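Local coordinates for protein tannase (Lactobacillus plantarum, PDB 3WA7) that hydrolyses the galloyl ester bonds of tannins, as an esterase built on the alpha/beta-hydrolase fold, at residues 194-199 with 404-409; 222-227 with 248-253; 367-372 with 384-389; 298-303 with 328-333. All blocks are in the same frame, centred on the assembly; numbering follows the deposited sequence.

Overall arrangement
Followed from the N terminus, the chain first lays down most of the mixed central sheet and then opens contact 1 at 194-199, a loop that is not closed until 404-409. The 204 residues between include strand 199-203 and then a long excursion before its neighbour 410-414, and the other three contacts are nested inside it. They come in series and never cross: contact 2 closes the hairpin 225-232/241-249, contact 4 packs helix 291-309 on the small hairpin 320-330, and contact 3 closes a short loop around helix 373-377. Contacts 2 and 4 come within about 5 Å at their nearest atoms, whereas contacts 1 and 2 lie on opposite sides of the chain's centre.

Contact 1: residues 194-199 with 404-409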
# COMPACT_ATOMS: atom_id res chain seq x y z
N THR A 194 6.94 4.51 20.94
CA THR A 194 7.20 5.06 19.61
C THR A 194 6.49 4.23 18.54
O THR A 194 6.00 3.13 18.82
CB THR A 194 8.71 5.07 19.30
OG1 THR A 194 9.24 3.74 19.46
CG2 THR A 194 9.44 6.03 20.22
N ASP A 195 6.42 4.75 17.32
CA ASP A 195 5.77 4.02 16.23
C ASP A 195 6.62 3.93 14.96
O ASP A 195 6.11 3.60 13.89
CB ASP A 195 4.39 4.62 15.91
CG ASP A 195 4.44 6.11 15.62
OD1 ASP A 195 5.23 6.52 14.74
OD2 ASP A 195 3.69 6.86 16.27
N ASP A 196 7.91 4.23 15.08
CA ASP A 196 8.80 4.12 13.93
C ASP A 196 9.05 2.62 13.77
O ASP A 196 9.05 1.88 14.76
CB ASP A 196 10.12 4.86 14.19
CG ASP A 196 10.87 4.33 15.39
OD1 ASP A 196 11.91 3.66 15.20
OD2 ASP A 196 10.42 4.57 16.53
N ILE A 197 9.23 2.17 12.54
CA ILE A 197 9.44 0.75 12.30
C ILE A 197 10.76 0.44 11.60
O ILE A 197 11.48 1.35 11.17
CB ILE A 197 8.28 0.15 11.49
CG1 ILE A 197 8.16 0.85 10.14
CG2 ILE A 197 6.98 0.27 12.29
CD1 ILE A 197 7.05 0.31 9.25
N PHE A 198 11.06 -0.84 11.47
CA PHE A 198 12.30 -1.32 10.86
C PHE A 198 12.30 -1.37 9.33
O PHE A 198 13.25 -0.93 8.69
CB PHE A 198 12.62 -2.71 11.42
CG PHE A 198 13.88 -3.31 10.84
CD1 PHE A 198 15.12 -2.78 11.15
CD2 PHE A 198 13.80 -4.44 10.03
CE1 PHE A 198 16.29 -3.37 10.65
CE2 PHE A 198 14.96 -5.03 9.52
CZ PHE A 198 16.21 -4.50 9.83
N ALA A 199 11.24 -1.92 8.75
CA ALA A 199 11.19 -2.03 7.30
C ALA A 199 9.77 -1.97 6.76
O ALA A 199 8.80 -2.23 7.48
CB ALA A 199 11.85 -3.33 6.86
N SER A 404 10.60 15.45 9.59
CA SER A 404 9.59 15.58 10.64
C SER A 404 9.28 14.21 11.22
O SER A 404 8.33 14.05 11.98
CB SER A 404 8.30 16.20 10.09
OG SER A 404 7.56 15.26 9.33
N SER A 405 10.11 13.23 10.87
CA SER A 405 9.87 11.88 11.36
C SER A 405 11.12 11.02 11.28
O SER A 405 12.12 11.42 10.68
CB SER A 405 8.78 11.22 10.52
OG SER A 405 9.21 11.09 9.18
N GLN A 406 11.05 9.85 11.89
CA GLN A 406 12.15 8.89 11.85
C GLN A 406 11.68 7.86 10.83
O GLN A 406 10.70 7.14 11.04
CB GLN A 406 12.37 8.30 13.25
CG GLN A 406 12.89 9.36 14.23
CD GLN A 406 12.98 8.89 15.67
OE1 GLN A 406 11.99 8.45 16.25
NE2 GLN A 406 14.17 9.01 16.26
N VAL A 407 12.37 7.83 9.69
CA VAL A 407 12.03 6.97 8.56
C VAL A 407 12.68 5.58 8.55
O VAL A 407 13.87 5.45 8.81
CB VAL A 407 12.39 7.69 7.24
CG1 VAL A 407 11.92 6.88 6.03
CG2 VAL A 407 11.76 9.09 7.22
N ALA A 408 11.88 4.56 8.23
CA ALA A 408 12.40 3.20 8.15
C ALA A 408 13.54 3.21 7.14
O ALA A 408 13.47 3.91 6.13
CB ALA A 408 11.30 2.25 7.68
N LYS A 409 14.59 2.44 7.39
CA LYS A 409 15.73 2.43 6.49
C LYS A 409 15.67 1.41 5.36
O LYS A 409 16.45 1.49 4.41
CB LYS A 409 17.02 2.22 7.30
CG LYS A 409 17.24 3.26 8.39
CD LYS A 409 17.21 4.68 7.83
CE LYS A 409 17.32 5.73 8.93
NZ LYS A 409 17.30 7.12 8.40
O HOH W 1 9.28 4.69 10.75
O HOH W 2 15.04 0.79 9.82
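D196 and Q406, with I197 and A408 a step further along, bring together the two loops that lead into strands 199-203 and 410-414, neighbours in the parallel part of the alpha/beta-hydrolase sheet. The loops run almost the same way, 11° apart, and illustrate how parallel strands can be brought into line before their own pairing begins. D196 can be followed outward from its backbone. Its CB faces the carbonyl of Q406, with Q406 O 3.9 Å away. CG then fits between the backbone N and the carbonyl carbon (chi1 60°), a turn that sets the carboxylate slantwise to the Q406 amide, the two planes 49° apart. At the tip, OD2 stops 4.2 Å from Q406 OE1. Both oxygens are served by N177, whose ND2 is hydrogen-bonded to each, and K144 adds a salt bridge to D196 OD2. The polar ends are thus joined through a third residue and not directly.

Deeper in, the methyl of A408 packs against the opposite backbone, its CB 3.6 Å from I197 O and 4.2 Å from I197 CG1. I197 itself also rests on strand 157-160, which extends the packing to the next strand. Between the two backbones lies ordered solvent. One water accepts from I197 N and sits close to Q406 O; a second donates to F198 O at 2.7 Å and accepts from K409 N at 3.0 Å.

Contact 2: residues 222-227 with 248-253; sequences GINDWH and GQLTVE
W226 lays its indole flat over the backbone of G248, and here the contact is tightest. G248 N lies 3.5 Å from the plane of the ring over its centre, while G248 CA makes a CH-pi contact 3.8 Å from the centroid of the five-membered ring. The indole reaches this place because CG of W226 is folded between its backbone N and carbonyl carbon (chi1 50°), and the glycine opposite is a matter of space: a CB there would run into CZ2 of the ring. Backbone bonds hold the same pair from W226 N to G248 O (2.9 Å) and back from G248 N to W226 O (3.2 Å), and L250 N continues to N224 O at 2.8 Å. L250 CD2 closes in on W226 CD1, and R341 touches both side chains. With the indole cut back to an alanine, the G248 backbone is likely to lose its cover and a gap to open beside L250.

The face bearing D225 and Q249 is the wetter one. Their carboxylate and amide lie side by side, bridged by a water that donates to D225 OD1 and Q249 OE1. The other oxygen, D225 OD2, accepts through its anti lone pair from H227 NE2 at 2.7 Å, nearly in the imidazole plane. Cross-strand packing of an aromatic ring over a glycine is a recognised feature of antiparallel sheets; here it falls at the hydrogen-bonded pair W226-G248, at the open end of the two-stranded hairpin 225-232/241-249.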
# COMPACT_ATOMS: atom_id res chain seq x y z
N GLY A 222 -5.04 10.01 -24.48
CA GLY A 222 -5.05 9.49 -25.84
C GLY A 222 -5.80 8.18 -25.94
O GLY A 222 -6.22 7.78 -27.02
N ILE A 223 -5.97 7.51 -24.80
CA ILE A 223 -6.70 6.25 -24.74
C ILE A 223 -8.04 6.64 -24.13
O ILE A 223 -8.16 6.80 -22.91
CB ILE A 223 -5.96 5.24 -23.84
CG1 ILE A 223 -4.57 4.97 -24.43
CG2 ILE A 223 -6.76 3.95 -23.73
CD1 ILE A 223 -3.65 4.14 -23.54
N ASN A 224 -9.05 6.80 -24.98
CA ASN A 224 -10.36 7.26 -24.53
C ASN A 224 -11.41 6.26 -24.06
O ASN A 224 -12.49 6.66 -23.64
CB ASN A 224 -10.95 8.17 -25.60
CG ASN A 224 -10.03 9.32 -25.94
OD1 ASN A 224 -9.46 9.95 -25.05
ND2 ASN A 224 -9.89 9.62 -27.23
N ASP A 225 -11.12 4.97 -24.15
CA ASP A 225 -12.08 4.00 -23.65
C ASP A 225 -11.50 3.41 -22.38
O ASP A 225 -10.30 3.14 -22.30
CB ASP A 225 -12.33 2.89 -24.69
CG ASP A 225 -11.05 2.29 -25.23
OD1 ASP A 225 -10.28 3.02 -25.87
OD2 ASP A 225 -10.83 1.08 -25.01
N TRP A 226 -12.34 3.24 -21.36
CA TRP A 226 -11.88 2.66 -20.11
C TRP A 226 -12.63 1.36 -19.85
O TRP A 226 -13.76 1.18 -20.31
CB TRP A 226 -12.06 3.63 -18.94
CG TRP A 226 -13.42 4.24 -18.82
CD1 TRP A 226 -13.86 5.40 -19.40
CD2 TRP A 226 -14.53 3.74 -18.06
NE1 TRP A 226 -15.16 5.65 -19.04
CE2 TRP A 226 -15.60 4.65 -18.22
CE3 TRP A 226 -14.72 2.61 -17.25
CZ2 TRP A 226 -16.84 4.46 -17.61
CZ3 TRP A 226 -15.96 2.42 -16.64
CH2 TRP A 226 -17.00 3.34 -16.82
N HIS A 227 -12.00 0.46 -19.11
CA HIS A 227 -12.58 -0.85 -18.81
C HIS A 227 -12.23 -1.28 -17.39
O HIS A 227 -11.07 -1.24 -17.01
CB HIS A 227 -12.03 -1.89 -19.79
CG HIS A 227 -12.15 -1.47 -21.23
ND1 HIS A 227 -13.28 -1.72 -21.98
CD2 HIS A 227 -11.31 -0.78 -22.02
CE1 HIS A 227 -13.12 -1.19 -23.18
NE2 HIS A 227 -11.93 -0.61 -23.23
N GLY A 248 -16.64 2.46 -20.76
CA GLY A 248 -17.19 3.72 -21.22
C GLY A 248 -16.20 4.47 -22.09
O GLY A 248 -15.03 4.10 -22.18
N GLN A 249 -16.69 5.53 -22.73
CA GLN A 249 -15.88 6.37 -23.59
C GLN A 249 -15.79 7.75 -22.95
O GLN A 249 -16.80 8.29 -22.50
CB GLN A 249 -16.52 6.50 -24.97
CG GLN A 249 -16.48 5.25 -25.82
CD GLN A 249 -15.08 4.85 -26.22
OE1 GLN A 249 -14.27 5.70 -26.60
NE2 GLN A 249 -14.78 3.56 -26.13
N LEU A 250 -14.59 8.32 -22.92
CA LEU A 250 -14.40 9.64 -22.35
C LEU A 250 -15.08 10.68 -23.23
O LEU A 250 -14.97 10.63 -24.46
CB LEU A 250 -12.91 9.98 -22.24
CG LEU A 250 -12.03 9.10 -21.35
CD1 LEU A 250 -10.61 9.64 -21.35
CD2 LEU A 250 -12.60 9.08 -19.93
N THR A 251 -15.78 11.61 -22.60
CA THR A 251 -16.45 12.68 -23.33
C THR A 251 -15.37 13.66 -23.77
O THR A 251 -14.22 13.56 -23.35
CB THR A 251 -17.45 13.43 -22.43
OG1 THR A 251 -16.76 13.94 -21.29
CG2 THR A 251 -18.56 12.50 -21.98
N VAL A 252 -15.74 14.62 -24.62
CA VAL A 252 -14.77 15.60 -25.08
C VAL A 252 -14.26 16.38 -23.86
O VAL A 252 -13.08 16.70 -23.77
CB VAL A 252 -15.39 16.58 -26.09
CG1 VAL A 252 -14.38 17.65 -26.49
CG2 VAL A 252 -15.85 15.82 -27.33
N GLU A 253 -15.17 16.66 -22.93
CA GLU A 253 -14.82 17.39 -21.72
C GLU A 253 -13.79 16.62 -20.90
O GLU A 253 -12.85 17.20 -20.35
CB GLU A 253 -16.07 17.65 -20.88
CG GLU A 253 -15.85 18.61 -19.72
CD GLU A 253 -17.15 18.99 -19.02
OE1 GLU A 253 -18.09 19.40 -19.73
OE2 GLU A 253 -17.22 18.88 -17.78
O HOH W 3 -11.47 4.94 -27.54
O HOH W 4 -16.49 8.23 -19.19

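Contact 3: residues 367-372 with 384-389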
# COMPACT_ATOMS: atom_id res chain seq x y z
N LYS A 367 -19.45 13.89 3.84
CA LYS A 367 -19.22 12.49 3.53
C LYS A 367 -17.99 12.34 2.63
O LYS A 367 -17.28 11.34 2.71
CB LYS A 367 -20.44 11.89 2.83
CG LYS A 367 -20.25 10.42 2.46
CD LYS A 367 -21.47 9.85 1.76
CE LYS A 367 -21.27 8.39 1.42
NZ LYS A 367 -22.46 7.80 0.74
N ALA A 368 -17.76 13.33 1.78
CA ALA A 368 -16.61 13.28 0.88
C ALA A 368 -16.13 14.68 0.55
O ALA A 368 -16.86 15.65 0.70
CB ALA A 368 -17.00 12.54 -0.40
N LYS A 369 -14.88 14.77 0.10
CA LYS A 369 -14.28 16.05 -0.27
C LYS A 369 -13.34 15.89 -1.45
O LYS A 369 -12.94 14.78 -1.80
CB LYS A 369 -13.47 16.64 0.89
CG LYS A 369 -14.25 17.08 2.12
CD LYS A 369 -13.31 17.80 3.09
CE LYS A 369 -14.00 18.20 4.38
NZ LYS A 369 -13.06 18.91 5.31
N HIS A 370 -12.99 17.01 -2.06
CA HIS A 370 -12.02 17.00 -3.15
C HIS A 370 -10.68 17.14 -2.44
O HIS A 370 -10.63 17.53 -1.26
CB HIS A 370 -12.24 18.17 -4.10
CG HIS A 370 -13.48 18.05 -4.92
ND1 HIS A 370 -13.70 17.00 -5.79
CD2 HIS A 370 -14.58 18.84 -5.01
CE1 HIS A 370 -14.87 17.15 -6.37
NE2 HIS A 370 -15.43 18.26 -5.92
N PHE A 371 -9.59 16.81 -3.12
CA PHE A 371 -8.26 16.92 -2.53
C PHE A 371 -7.25 17.47 -3.53
O PHE A 371 -6.04 17.33 -3.36
CB PHE A 371 -7.81 15.57 -1.97
CG PHE A 371 -8.07 14.40 -2.89
CD1 PHE A 371 -7.06 13.92 -3.72
CD2 PHE A 371 -9.31 13.77 -2.91
CE1 PHE A 371 -7.29 12.82 -4.55
CE2 PHE A 371 -9.55 12.68 -3.73
CZ PHE A 371 -8.54 12.20 -4.56
N THR A 372 -7.78 18.12 -4.57
CA THR A 372 -6.97 18.75 -5.61
C THR A 372 -7.69 20.03 -6.01
O THR A 372 -8.92 20.08 -6.01
CB THR A 372 -6.84 17.86 -6.87
OG1 THR A 372 -8.13 17.65 -7.45
CG2 THR A 372 -6.21 16.52 -6.51
N GLN A 384 -16.33 20.65 -0.56
CA GLN A 384 -15.26 21.31 0.18
C GLN A 384 -13.94 20.68 -0.24
O GLN A 384 -13.91 19.53 -0.69
CB GLN A 384 -15.42 21.11 1.69
CG GLN A 384 -16.67 21.68 2.31
CD GLN A 384 -16.75 21.37 3.80
OE1 GLN A 384 -15.85 21.73 4.56
NE2 GLN A 384 -17.81 20.68 4.21
N LEU A 385 -12.86 21.43 -0.09
CA LEU A 385 -11.52 20.93 -0.41
C LEU A 385 -10.87 20.52 0.91
O LEU A 385 -10.86 21.29 1.87
CB LEU A 385 -10.70 22.04 -1.09
CG LEU A 385 -9.22 21.78 -1.40
CD1 LEU A 385 -9.08 20.64 -2.41
CD2 LEU A 385 -8.61 23.05 -1.96
N ALA A 386 -10.35 19.30 0.96
CA ALA A 386 -9.72 18.80 2.18
C ALA A 386 -8.53 19.65 2.62
O ALA A 386 -7.85 20.28 1.80
CB ALA A 386 -9.28 17.35 1.97
N ASP A 387 -8.28 19.65 3.92
CA ASP A 387 -7.18 20.40 4.52
C ASP A 387 -5.84 20.01 3.90
O ASP A 387 -5.49 18.83 3.86
CB ASP A 387 -7.15 20.13 6.03
CG ASP A 387 -6.05 20.89 6.73
OD1 ASP A 387 -6.16 22.13 6.86
OD2 ASP A 387 -5.07 20.25 7.15
N ALA A 388 -5.09 21.01 3.43
CA ALA A 388 -3.80 20.76 2.80
C ALA A 388 -2.81 20.05 3.72
O ALA A 388 -2.02 19.22 3.27
CB ALA A 388 -3.20 22.08 2.32
N GLU A 389 -2.84 20.38 5.00
CA GLU A 389 -1.94 19.78 5.98
C GLU A 389 -2.23 18.29 6.13
O GLU A 389 -1.32 17.48 6.29
CB GLU A 389 -2.09 20.49 7.32
CG GLU A 389 -1.01 20.16 8.34
CD GLU A 389 -1.14 21.00 9.60
OE1 GLU A 389 -1.21 22.24 9.49
OE2 GLU A 389 -1.18 20.42 10.71
O HOH W 5 -17.43 18.25 0.46
O HOH W 6 -10.24 18.17 5.70
O HOH W 7 -12.45 21.40 4.15
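K369 sets its CG beside its own backbone N (chi1 -68°) and keeps every later torsion near 180°, which draws a straight methylene chain past Q384 and on over A386. CB lies 3.3 Å from Q384 O, and CD comes 3.8 Å from A386 CA. At the far end NZ forms a salt bridge with D363 and donates to two waters, one shared with the carbonyl of L385 and the other with the N-H of D387. Were a leucine to stand here, D363 would probably be left without its charged mate and the two waters without the ammonium donor.

L385 works the other way: CG anti to its backbone N (chi1 175°) swings CD1 back until it is 3.6 Å from T372 N. Between these side chains the backbones exchange two bonds, H370 N to Q384 O (3.0 Å) and A386 N to H370 O (2.9 Å). The H370 ring turns to D349 and S379 instead.

T372 and D387, both N-caps, follow directly, starting helices 373-377 and 388-393. The whole is an isolated beta bridge closing a short helix-bearing loop.

Contact 4: residues 298-303 with 328-333; sequences QLLISS and TDLDLS. With SO4 (sulfate ion), chain B.
Helix 298-303, carrying L300 and I301, passes over strand 328-330 at 122° between chain directions, with axes 8.3 Å apart at their closest. The interface is apolar throughout, a small example of how a helix settles on a strand by fitting branched side chains past one another. I301 and L330 slide by in opposite directions, I301 CG1 lying 3.6 Å from L330 CB, while I301 CD1 continues over the backbone of D329. L330 holds its CG anti to the backbone N (chi1 166°), which lifts CD2 to within 3.6 Å of L300 CB. Beyond it, L300 and L332 meet at roughly a right angle through their CD1 methyls; at 3.5 Å this pair is tighter than normal van der Waals contact. Y335 packs on both L300 and L330.

The strand end and the start of the next helix are polar. D329 OD1 accepts from L330 N at 2.7 Å on its anti side, with the donor tilted 22° out of the carboxylate plane. D331 then caps helix 332-339 by receiving the N-H of A334, and the earlier N-H groups go to a sulfate: L332 N donates to its O1 at 2.9 Å, S333 N to its O2 at 3.0 Å, with S333 OG as a second donor to O2. R293 and R297 of helix 291-309 complete the site. The sulfate probably came from the crystallisation liquor; its setting is an anion site at a helix N terminus, just beyond a hairpin strand with a classic beta bulge at T328 and D329.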
# COMPACT_ATOMS: atom_id res chain seq x y z
N GLN A 298 11.86 1.79 -19.83
CA GLN A 298 12.92 0.86 -19.50
C GLN A 298 12.55 -0.14 -18.41
O GLN A 298 12.99 -1.29 -18.43
CB GLN A 298 14.18 1.65 -19.13
CG GLN A 298 14.78 2.32 -20.35
CD GLN A 298 15.56 3.59 -20.05
OE1 GLN A 298 16.01 4.28 -20.97
NE2 GLN A 298 15.72 3.91 -18.77
N LEU A 299 11.73 0.30 -17.46
CA LEU A 299 11.31 -0.57 -16.38
C LEU A 299 10.39 -1.66 -16.94
O LEU A 299 10.43 -2.81 -16.51
CB LEU A 299 10.58 0.24 -15.31
CG LEU A 299 10.30 -0.44 -13.98
CD1 LEU A 299 11.58 -1.04 -13.39
CD2 LEU A 299 9.72 0.59 -13.03
N LEU A 300 9.57 -1.29 -17.93
CA LEU A 300 8.68 -2.27 -18.54
C LEU A 300 9.48 -3.23 -19.43
O LEU A 300 9.13 -4.40 -19.56
CB LEU A 300 7.59 -1.55 -19.35
CG LEU A 300 6.48 -1.02 -18.43
CD1 LEU A 300 5.67 0.06 -19.14
CD2 LEU A 300 5.59 -2.17 -18.01
N ILE A 301 10.56 -2.73 -20.03
CA ILE A 301 11.40 -3.59 -20.86
C ILE A 301 12.07 -4.60 -19.94
O ILE A 301 12.16 -5.78 -20.25
CB ILE A 301 12.47 -2.77 -21.62
CG1 ILE A 301 11.80 -1.97 -22.75
CG2 ILE A 301 13.54 -3.70 -22.19
CD1 ILE A 301 12.73 -1.04 -23.50
N SER A 302 12.53 -4.12 -18.79
CA SER A 302 13.19 -4.99 -17.82
C SER A 302 12.21 -6.03 -17.29
O SER A 302 12.58 -7.19 -17.07
CB SER A 302 13.75 -4.16 -16.66
OG SER A 302 14.40 -4.99 -15.72
N SER A 303 10.96 -5.62 -17.09
CA SER A 303 9.92 -6.52 -16.60
C SER A 303 9.69 -7.65 -17.59
O SER A 303 9.61 -8.82 -17.22
CB SER A 303 8.61 -5.75 -16.39
OG SER A 303 7.56 -6.64 -16.01
N THR A 328 14.72 -5.61 -26.80
CA THR A 328 15.51 -4.43 -27.14
C THR A 328 14.83 -3.07 -27.21
O THR A 328 15.50 -2.04 -27.25
CB THR A 328 16.25 -4.66 -28.46
OG1 THR A 328 15.30 -4.92 -29.50
CG2 THR A 328 17.20 -5.84 -28.33
N ASP A 329 13.50 -3.05 -27.25
CA ASP A 329 12.81 -1.77 -27.31
C ASP A 329 11.34 -1.93 -26.97
O ASP A 329 10.83 -3.04 -26.88
CB ASP A 329 12.95 -1.15 -28.71
CG ASP A 329 12.98 0.37 -28.67
OD1 ASP A 329 12.43 0.96 -27.72
OD2 ASP A 329 13.56 0.97 -29.60
N LEU A 330 10.67 -0.80 -26.80
CA LEU A 330 9.26 -0.80 -26.46
C LEU A 330 8.56 0.48 -26.90
O LEU A 330 9.06 1.58 -26.67
CB LEU A 330 9.07 -0.96 -24.95
CG LEU A 330 7.67 -0.65 -24.41
CD1 LEU A 330 6.67 -1.65 -24.96
CD2 LEU A 330 7.67 -0.67 -22.89
N ASP A 331 7.41 0.31 -27.54
CA ASP A 331 6.58 1.43 -27.95
C ASP A 331 5.65 1.51 -26.73
O ASP A 331 4.66 0.78 -26.65
CB ASP A 331 5.77 1.07 -29.20
CG ASP A 331 4.85 2.19 -29.65
OD1 ASP A 331 4.41 2.98 -28.79
OD2 ASP A 331 4.55 2.27 -30.86
N LEU A 332 5.98 2.38 -25.78
CA LEU A 332 5.19 2.51 -24.56
C LEU A 332 3.73 2.83 -24.80
O LEU A 332 2.84 2.27 -24.16
CB LEU A 332 5.81 3.56 -23.63
CG LEU A 332 5.12 3.80 -22.29
CD1 LEU A 332 5.00 2.50 -21.52
CD2 LEU A 332 5.92 4.82 -21.48
N SER A 333 3.46 3.74 -25.73
CA SER A 333 2.09 4.12 -26.04
C SER A 333 1.30 2.90 -26.52
O SER A 333 0.14 2.72 -26.15
CB SER A 333 2.05 5.21 -27.11
OG SER A 333 2.67 6.39 -26.62
S SO4 B . 7.06 5.85 -26.68
O1 SO4 B . 7.74 4.59 -26.35
O2 SO4 B . 5.62 5.75 -26.38
O3 SO4 B . 7.65 6.95 -25.88
O4 SO4 B . 7.23 6.15 -28.11